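Long-range contacts in Lmo0181 protein (Listeria monocytogenes serovar 1/2a, PDB 5F7V), which binds the cyclic glucan cycloalternan as the substrate-binding lipoprotein of what is probably an ABC-type sugar transporter: residues 13-18 / 291-296; 30-35 / 311-316; 211-216 / 380-385. All blocks are in the same frame, centred on the assembly; numbering follows the deposited sequence.

From the N terminus, strand 13-19 and the helix 27-39 that follows it lay down the first halves of contacts 1 and 2. The chain then crosses into the other lobe of this periplasmic-binding-protein fold, where helix 206-220 supplies 211-216. It returns for the consecutive helices 294-306 and 308-316, which close loops of more than 270 residues at contact 1 and contact 2. Contact 3 closes last, when helix 382-397 begins beside 211-216. None of the loops nests in another; all three cross. Contacts 1 and 2 lie about 20 Å apart between centres, on one side of the molecule; contact 3 lies on the opposite side, its centre about 46 Å from that of contact 1 and 42 Å from that of contact 2.

Contact 1 (13-18 / 291-296); sequences TEITYY and SDKKEA
Thr13 sends its methyl toward the turn that starts helix 294-306. With chi1 at -61°, CG2 stands anti to the backbone N and meets Ala296 CB at 3.8 Å, while the aliphatic stem of Lys293 slides past it in the opposite direction, CD lying 3.9 Å from Thr13 CG2. Glu14 CB points away from the turn, and the residue takes part through its carbonyl. The ammonium of Lys293 donates to it, NZ to Glu14 O at 2.8 Å, almost straight down the carbonyl bond (C=O...N angle 171°). The lysine reaches this oxygen because its chain is fully extended beyond CG, its methylenes covering Thr13. Lys293 is also the helix N-cap residue, its backbone N held by Ser291 OG at 2.9 Å in an ST turn. Ile15 again faces the helix start: its CG2 branch touches both Ala296 CB, 3.8 Å away, and Lys293 CB, and its CD1 rests near Ala296 O. Thr16 OG1 takes the backbone N of Asp70, whose carboxylate also bonds Ser291 OG, so one residue bridges strand and turn. The Tyr17 ring meets Phe300 edge-to-face. Strand 13-19 pairs in parallel with strands 43-49 and 71-75, and helix 294-306 lies against these strands in one alpha/beta lobe of the solute-binding-protein fold, Ala296 also touching Ile43.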
# COMPACT_ATOMS: atom_id res chain seq x y z
N THR A 13 -11.68 6.79 -30.36
CA THR A 13 -12.35 6.40 -29.14
C THR A 13 -11.68 7.18 -28.02
O THR A 13 -10.46 7.20 -27.96
CB THR A 13 -12.17 4.90 -28.87
OG1 THR A 13 -12.74 4.14 -29.93
CG2 THR A 13 -12.86 4.50 -27.58
N GLU A 14 -12.46 7.81 -27.15
CA GLU A 14 -11.93 8.47 -25.98
C GLU A 14 -12.41 7.70 -24.74
O GLU A 14 -13.61 7.53 -24.54
CB GLU A 14 -12.41 9.91 -25.91
CG GLU A 14 -12.11 10.67 -27.19
CD GLU A 14 -11.75 12.12 -26.93
OE1 GLU A 14 -11.56 12.49 -25.74
OE2 GLU A 14 -11.68 12.87 -27.94
N ILE A 15 -11.45 7.25 -23.94
CA ILE A 15 -11.81 6.55 -22.71
C ILE A 15 -11.46 7.43 -21.51
O ILE A 15 -10.57 8.28 -21.57
CB ILE A 15 -11.12 5.17 -22.56
CG1 ILE A 15 -9.59 5.30 -22.44
CG2 ILE A 15 -11.58 4.24 -23.67
CD1 ILE A 15 -8.88 4.01 -22.06
N THR A 16 -12.15 7.21 -20.41
CA THR A 16 -11.79 7.79 -19.12
C THR A 16 -11.05 6.77 -18.26
O THR A 16 -11.43 5.60 -18.24
CB THR A 16 -13.04 8.29 -18.40
OG1 THR A 16 -14.01 7.24 -18.32
CG2 THR A 16 -13.67 9.44 -19.18
N TYR A 17 -10.04 7.24 -17.55
CA TYR A 17 -9.24 6.45 -16.59
C TYR A 17 -9.21 7.21 -15.29
O TYR A 17 -8.78 8.35 -15.29
CB TYR A 17 -7.83 6.19 -17.13
CG TYR A 17 -6.92 5.49 -16.12
CD1 TYR A 17 -7.35 4.33 -15.48
CD2 TYR A 17 -5.66 6.00 -15.82
CE1 TYR A 17 -6.55 3.69 -14.57
CE2 TYR A 17 -4.84 5.34 -14.93
CZ TYR A 17 -5.30 4.21 -14.30
OH TYR A 17 -4.53 3.55 -13.34
N TYR A 18 -9.73 6.60 -14.24
CA TYR A 18 -9.81 7.19 -12.89
C TYR A 18 -8.73 6.51 -12.07
O TYR A 18 -8.61 5.27 -12.13
CB TYR A 18 -11.20 6.91 -12.39
CG TYR A 18 -11.90 7.72 -11.35
CD1 TYR A 18 -12.71 8.80 -11.66
CD2 TYR A 18 -11.81 7.32 -10.03
CE1 TYR A 18 -13.38 9.50 -10.67
CE2 TYR A 18 -12.45 8.00 -9.01
CZ TYR A 18 -13.25 9.09 -9.33
OH TYR A 18 -13.84 9.68 -8.22
N SER A 291 -19.26 -0.15 -19.60
CA SER A 291 -18.63 0.64 -20.65
C SER A 291 -18.95 0.12 -22.04
O SER A 291 -19.01 -1.09 -22.25
CB SER A 291 -17.11 0.63 -20.45
OG SER A 291 -16.46 1.28 -21.54
N ASP A 292 -19.15 1.07 -22.96
CA ASP A 292 -19.30 0.83 -24.38
C ASP A 292 -17.95 0.78 -25.11
O ASP A 292 -17.93 0.66 -26.35
CB ASP A 292 -20.10 1.96 -25.07
CG ASP A 292 -21.51 2.13 -24.57
OD1 ASP A 292 -22.19 1.12 -24.23
OD2 ASP A 292 -21.96 3.32 -24.56
N LYS A 293 -16.86 0.87 -24.36
CA LYS A 293 -15.52 1.04 -24.92
C LYS A 293 -14.57 0.04 -24.26
O LYS A 293 -13.42 0.36 -23.97
CB LYS A 293 -15.05 2.47 -24.67
CG LYS A 293 -15.93 3.55 -25.27
CD LYS A 293 -15.52 4.93 -24.80
CE LYS A 293 -16.67 5.89 -25.05
NZ LYS A 293 -16.41 7.23 -24.52
N LYS A 294 -15.04 -1.19 -24.07
CA LYS A 294 -14.26 -2.13 -23.29
C LYS A 294 -12.99 -2.56 -24.01
O LYS A 294 -11.97 -2.73 -23.36
CB LYS A 294 -15.06 -3.37 -22.95
CG LYS A 294 -16.28 -3.10 -22.09
CD LYS A 294 -16.84 -4.42 -21.59
CE LYS A 294 -17.96 -4.30 -20.59
NZ LYS A 294 -19.15 -3.75 -21.26
N GLU A 295 -12.98 -2.69 -25.33
CA GLU A 295 -11.76 -3.10 -26.01
C GLU A 295 -10.68 -2.04 -25.81
O GLU A 295 -9.54 -2.39 -25.47
CB GLU A 295 -12.04 -3.33 -27.50
CG GLU A 295 -10.84 -3.82 -28.31
CD GLU A 295 -10.20 -5.11 -27.81
OE1 GLU A 295 -10.93 -5.97 -27.25
OE2 GLU A 295 -8.95 -5.25 -27.98
N ALA A 296 -11.03 -0.78 -26.01
CA ALA A 296 -10.07 0.30 -25.83
C ALA A 296 -9.59 0.40 -24.39
O ALA A 296 -8.42 0.61 -24.12
CB ALA A 296 -10.67 1.62 -26.27

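Contact 2 (30-35 / 311-316); sequences DEMVKE and AKIRID
The guanidinium of Arg314, approached obliquely by the methyl of Met32, is gripped from several quarters: NH1 forms a salt bridge with Glu125, NH2 donates to the carbonyl of Trp319, and the Trp319 ring adds a cation-pi contact. These partners satisfy a buried charge whose side chain stays about 8 Å from a bound glucose unit. The contact itself is an antiparallel helix pair, the axes of segments 30-35 and 311-316 running at 166° to each other with a closest approach of 9.8 Å. No hydrogen bond joins the two segments; they meet through side chains. Ile313 carries most of the contact, its CB pointing toward helix 27-39 and its branches settling among Glu31, Met32 and Glu35. Its CD1 lies 3.7 Å from Glu31 CG, and its CG1 is equally close to Glu31 CD, so the glutamate stem, extended with chi2 at 180°, runs obliquely across the isoleucine, its carboxylate still against Ile313 CG1 and CG2. CD1 also touches Glu35 CG at 4.1 Å, one helical turn further on. On the other flank Met32 slides past Ile313, its CG at 4.0 Å from CD1, while Met304 of helix 294-306 packs on the same methionine. The methionine chain is extended beyond CG, which carries its methyl to the next residue of the opposing helix: Met32 CE ends 3.7 Å from Arg314 CB.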
# COMPACT_ATOMS: atom_id res chain seq x y z
N ASP A 30 1.69 10.69 -17.05
CA ASP A 30 1.54 11.45 -18.30
C ASP A 30 2.41 10.88 -19.43
O ASP A 30 1.94 10.78 -20.57
CB ASP A 30 1.83 12.93 -18.10
CG ASP A 30 0.81 13.66 -17.20
OD1 ASP A 30 -0.23 13.05 -16.87
OD2 ASP A 30 1.03 14.83 -16.82
N GLU A 31 3.64 10.48 -19.12
CA GLU A 31 4.51 9.88 -20.11
C GLU A 31 3.96 8.53 -20.57
O GLU A 31 4.00 8.25 -21.76
CB GLU A 31 5.91 9.71 -19.56
CG GLU A 31 6.91 9.49 -20.67
CD GLU A 31 8.33 9.31 -20.17
OE1 GLU A 31 8.60 9.54 -18.97
OE2 GLU A 31 9.14 8.93 -21.06
N MET A 32 3.42 7.72 -19.66
CA MET A 32 2.78 6.48 -20.08
C MET A 32 1.60 6.71 -21.02
O MET A 32 1.48 6.02 -22.02
CB MET A 32 2.32 5.70 -18.87
CG MET A 32 3.47 5.19 -18.03
SD MET A 32 2.81 4.31 -16.61
CE MET A 32 4.30 3.96 -15.70
N VAL A 33 0.77 7.70 -20.71
CA VAL A 33 -0.37 8.02 -21.58
C VAL A 33 0.12 8.47 -22.96
O VAL A 33 -0.43 8.02 -23.98
CB VAL A 33 -1.34 9.04 -20.92
CG1 VAL A 33 -2.38 9.58 -21.89
CG2 VAL A 33 -1.97 8.38 -19.70
N LYS A 34 1.13 9.33 -23.01
CA LYS A 34 1.69 9.76 -24.28
C LYS A 34 2.17 8.58 -25.11
O LYS A 34 1.97 8.53 -26.32
CB LYS A 34 2.84 10.74 -24.04
CG LYS A 34 3.65 11.18 -25.26
CD LYS A 34 4.87 12.04 -24.96
CE LYS A 34 5.97 11.29 -24.20
NZ LYS A 34 7.09 12.20 -23.92
N GLU A 35 2.88 7.66 -24.47
CA GLU A 35 3.41 6.49 -25.18
C GLU A 35 2.27 5.55 -25.65
O GLU A 35 2.28 5.06 -26.77
CB GLU A 35 4.42 5.75 -24.29
CG GLU A 35 5.68 6.57 -24.08
CD GLU A 35 6.51 6.76 -25.31
OE1 GLU A 35 6.54 5.84 -26.15
OE2 GLU A 35 7.21 7.80 -25.47
N ALA A 311 6.88 0.02 -18.34
CA ALA A 311 7.66 -0.53 -17.23
C ALA A 311 8.93 0.28 -17.08
O ALA A 311 9.31 0.57 -15.96
CB ALA A 311 7.96 -2.01 -17.43
N LYS A 312 9.56 0.65 -18.19
CA LYS A 312 10.78 1.45 -18.09
C LYS A 312 10.52 2.84 -17.51
O LYS A 312 11.36 3.33 -16.75
CB LYS A 312 11.41 1.61 -19.47
CG LYS A 312 12.01 0.31 -19.95
CD LYS A 312 12.27 0.35 -21.44
CE LYS A 312 13.16 -0.80 -21.88
NZ LYS A 312 13.23 -0.86 -23.36
N ILE A 313 9.39 3.46 -17.86
CA ILE A 313 9.01 4.73 -17.27
C ILE A 313 8.80 4.60 -15.76
O ILE A 313 9.25 5.44 -15.00
CB ILE A 313 7.75 5.30 -17.95
CG1 ILE A 313 8.02 5.71 -19.40
CG2 ILE A 313 7.17 6.48 -17.18
CD1 ILE A 313 6.74 5.84 -20.20
N ARG A 314 8.10 3.53 -15.38
CA ARG A 314 7.81 3.28 -13.99
C ARG A 314 9.10 3.16 -13.19
O ARG A 314 9.21 3.73 -12.12
CB ARG A 314 6.96 2.02 -13.91
CG ARG A 314 6.53 1.77 -12.49
CD ARG A 314 5.48 0.71 -12.38
NE ARG A 314 4.19 1.08 -12.93
CZ ARG A 314 3.24 1.74 -12.28
NH1 ARG A 314 2.09 1.93 -12.91
NH2 ARG A 314 3.40 2.15 -11.03
N ILE A 315 10.01 2.33 -13.68
CA ILE A 315 11.30 2.13 -13.06
C ILE A 315 12.07 3.43 -12.95
O ILE A 315 12.61 3.77 -11.88
CB ILE A 315 12.09 1.02 -13.81
CG1 ILE A 315 11.49 -0.38 -13.63
CG2 ILE A 315 13.57 1.06 -13.44
CD1 ILE A 315 11.68 -1.03 -12.27
N ASP A 316 12.12 4.17 -14.05
CA ASP A 316 12.86 5.43 -14.02
C ASP A 316 12.36 6.43 -12.99
O ASP A 316 13.15 7.21 -12.45
CB ASP A 316 12.81 6.11 -15.40
CG ASP A 316 13.79 7.25 -15.48
OD1 ASP A 316 14.99 7.03 -15.21
OD2 ASP A 316 13.33 8.37 -15.78

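Contact 3 (211-216 / 380-385); sequences ALTHLT and STPEKA
The N-terminal end of the C-terminal helix 382-397 docks on the side of helix 206-220, in the lobe far from the chain's first strand, with Pro382 as the first residue after the N-cap. Pro382 gives nearly all of its segment's share of the contact, its CB-CG side turned to Leu212, Thr213 and Thr216. The leucine supplies the apolar surface. Chi1 of -179° swings its CG away from the backbone N, and CD2 comes to 3.8 Å from Pro382 CB, with Ala385 CB a looser neighbour at 4.4 Å. The two threonines touch the ring through oxygen rather than methyl: Thr213 OG1 sits 3.3 Å from Pro382 CB, and Thr216 OG1 is 3.4 Å from Pro382 CG. Neither contact is a hydrogen bond; Thr213 OG1 bonds back to the carbonyl of Val209 in its own helix. Phe372 and Val375 of helix 361-376 also pack here, touching Leu212 and Thr216 respectively. The proline's own helix end is fixed by Thr381 as N-cap, whose side chain takes the Lys384 amide in a long but straight bond, Lys384 N to Thr381 OG1 at 3.3 Å with an N-H...O angle of 166°.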
# COMPACT_ATOMS: atom_id res chain seq x y z
N ALA A 211 0.82 -6.81 20.31
CA ALA A 211 1.26 -6.14 19.08
C ALA A 211 0.73 -4.72 19.00
O ALA A 211 1.45 -3.78 18.64
CB ALA A 211 0.88 -6.92 17.84
N LEU A 212 -0.56 -4.57 19.29
CA LEU A 212 -1.13 -3.22 19.28
C LEU A 212 -0.55 -2.34 20.35
O LEU A 212 -0.28 -1.16 20.07
CB LEU A 212 -2.64 -3.29 19.42
CG LEU A 212 -3.40 -1.93 19.39
CD1 LEU A 212 -3.20 -1.21 18.10
CD2 LEU A 212 -4.88 -2.18 19.59
N THR A 213 -0.34 -2.91 21.53
CA THR A 213 0.28 -2.17 22.62
C THR A 213 1.69 -1.73 22.26
O THR A 213 2.10 -0.59 22.62
CB THR A 213 0.25 -3.00 23.91
OG1 THR A 213 -1.11 -3.34 24.18
CG2 THR A 213 0.86 -2.23 25.10
N HIS A 214 2.43 -2.54 21.52
CA HIS A 214 3.74 -2.15 21.04
C HIS A 214 3.63 -0.86 20.22
O HIS A 214 4.46 0.05 20.38
CB HIS A 214 4.34 -3.34 20.28
CG HIS A 214 5.21 -2.98 19.13
ND1 HIS A 214 6.52 -2.49 19.21
CD2 HIS A 214 4.93 -3.11 17.81
CE1 HIS A 214 6.96 -2.32 17.98
NE2 HIS A 214 6.03 -2.69 17.14
N LEU A 215 2.65 -0.77 19.32
CA LEU A 215 2.43 0.46 18.53
C LEU A 215 1.93 1.63 19.38
O LEU A 215 2.46 2.74 19.31
CB LEU A 215 1.45 0.24 17.39
CG LEU A 215 1.90 -0.81 16.36
CD1 LEU A 215 0.77 -1.04 15.38
CD2 LEU A 215 3.19 -0.42 15.66
N THR A 216 0.90 1.41 20.21
CA THR A 216 0.28 2.56 20.88
C THR A 216 1.16 3.10 21.99
O THR A 216 1.15 4.33 22.20
CB THR A 216 -1.12 2.23 21.37
OG1 THR A 216 -1.07 1.17 22.32
CG2 THR A 216 -2.06 1.82 20.23
N SER A 380 -9.17 5.36 25.09
CA SER A 380 -9.42 3.94 25.14
C SER A 380 -8.12 3.20 25.42
O SER A 380 -7.09 3.84 25.69
CB SER A 380 -10.07 3.52 23.82
OG SER A 380 -10.48 2.17 23.85
N THR A 381 -8.16 1.88 25.33
CA THR A 381 -7.01 1.02 25.55
C THR A 381 -6.90 -0.03 24.46
O THR A 381 -7.89 -0.31 23.79
CB THR A 381 -7.02 0.30 26.89
OG1 THR A 381 -8.06 -0.69 26.80
CG2 THR A 381 -7.26 1.20 28.06
N PRO A 382 -5.69 -0.63 24.27
CA PRO A 382 -5.57 -1.64 23.22
C PRO A 382 -6.55 -2.78 23.37
O PRO A 382 -7.17 -3.16 22.36
CB PRO A 382 -4.09 -2.07 23.33
CG PRO A 382 -3.38 -0.86 23.85
CD PRO A 382 -4.37 -0.28 24.83
N GLU A 383 -6.77 -3.28 24.59
CA GLU A 383 -7.69 -4.41 24.74
C GLU A 383 -9.11 -3.97 24.36
O GLU A 383 -9.82 -4.72 23.73
CB GLU A 383 -7.66 -4.98 26.15
CG GLU A 383 -8.77 -5.97 26.45
CD GLU A 383 -8.92 -7.13 25.52
OE1 GLU A 383 -10.06 -7.60 25.31
OE2 GLU A 383 -7.85 -7.55 25.03
N LYS A 384 -9.54 -2.78 24.77
CA LYS A 384 -10.91 -2.37 24.44
C LYS A 384 -11.05 -2.16 22.94
O LYS A 384 -12.07 -2.54 22.33
CB LYS A 384 -11.31 -1.11 25.18
CG LYS A 384 -11.56 -1.38 26.67
CD LYS A 384 -12.09 -0.14 27.38
CE LYS A 384 -11.08 0.99 27.41
NZ LYS A 384 -11.55 2.06 28.33
N ALA A 385 -10.06 -1.58 22.30
CA ALA A 385 -10.11 -1.37 20.88
C ALA A 385 -10.25 -2.68 20.11
O ALA A 385 -11.01 -2.74 19.15
CB ALA A 385 -8.87 -0.63 20.39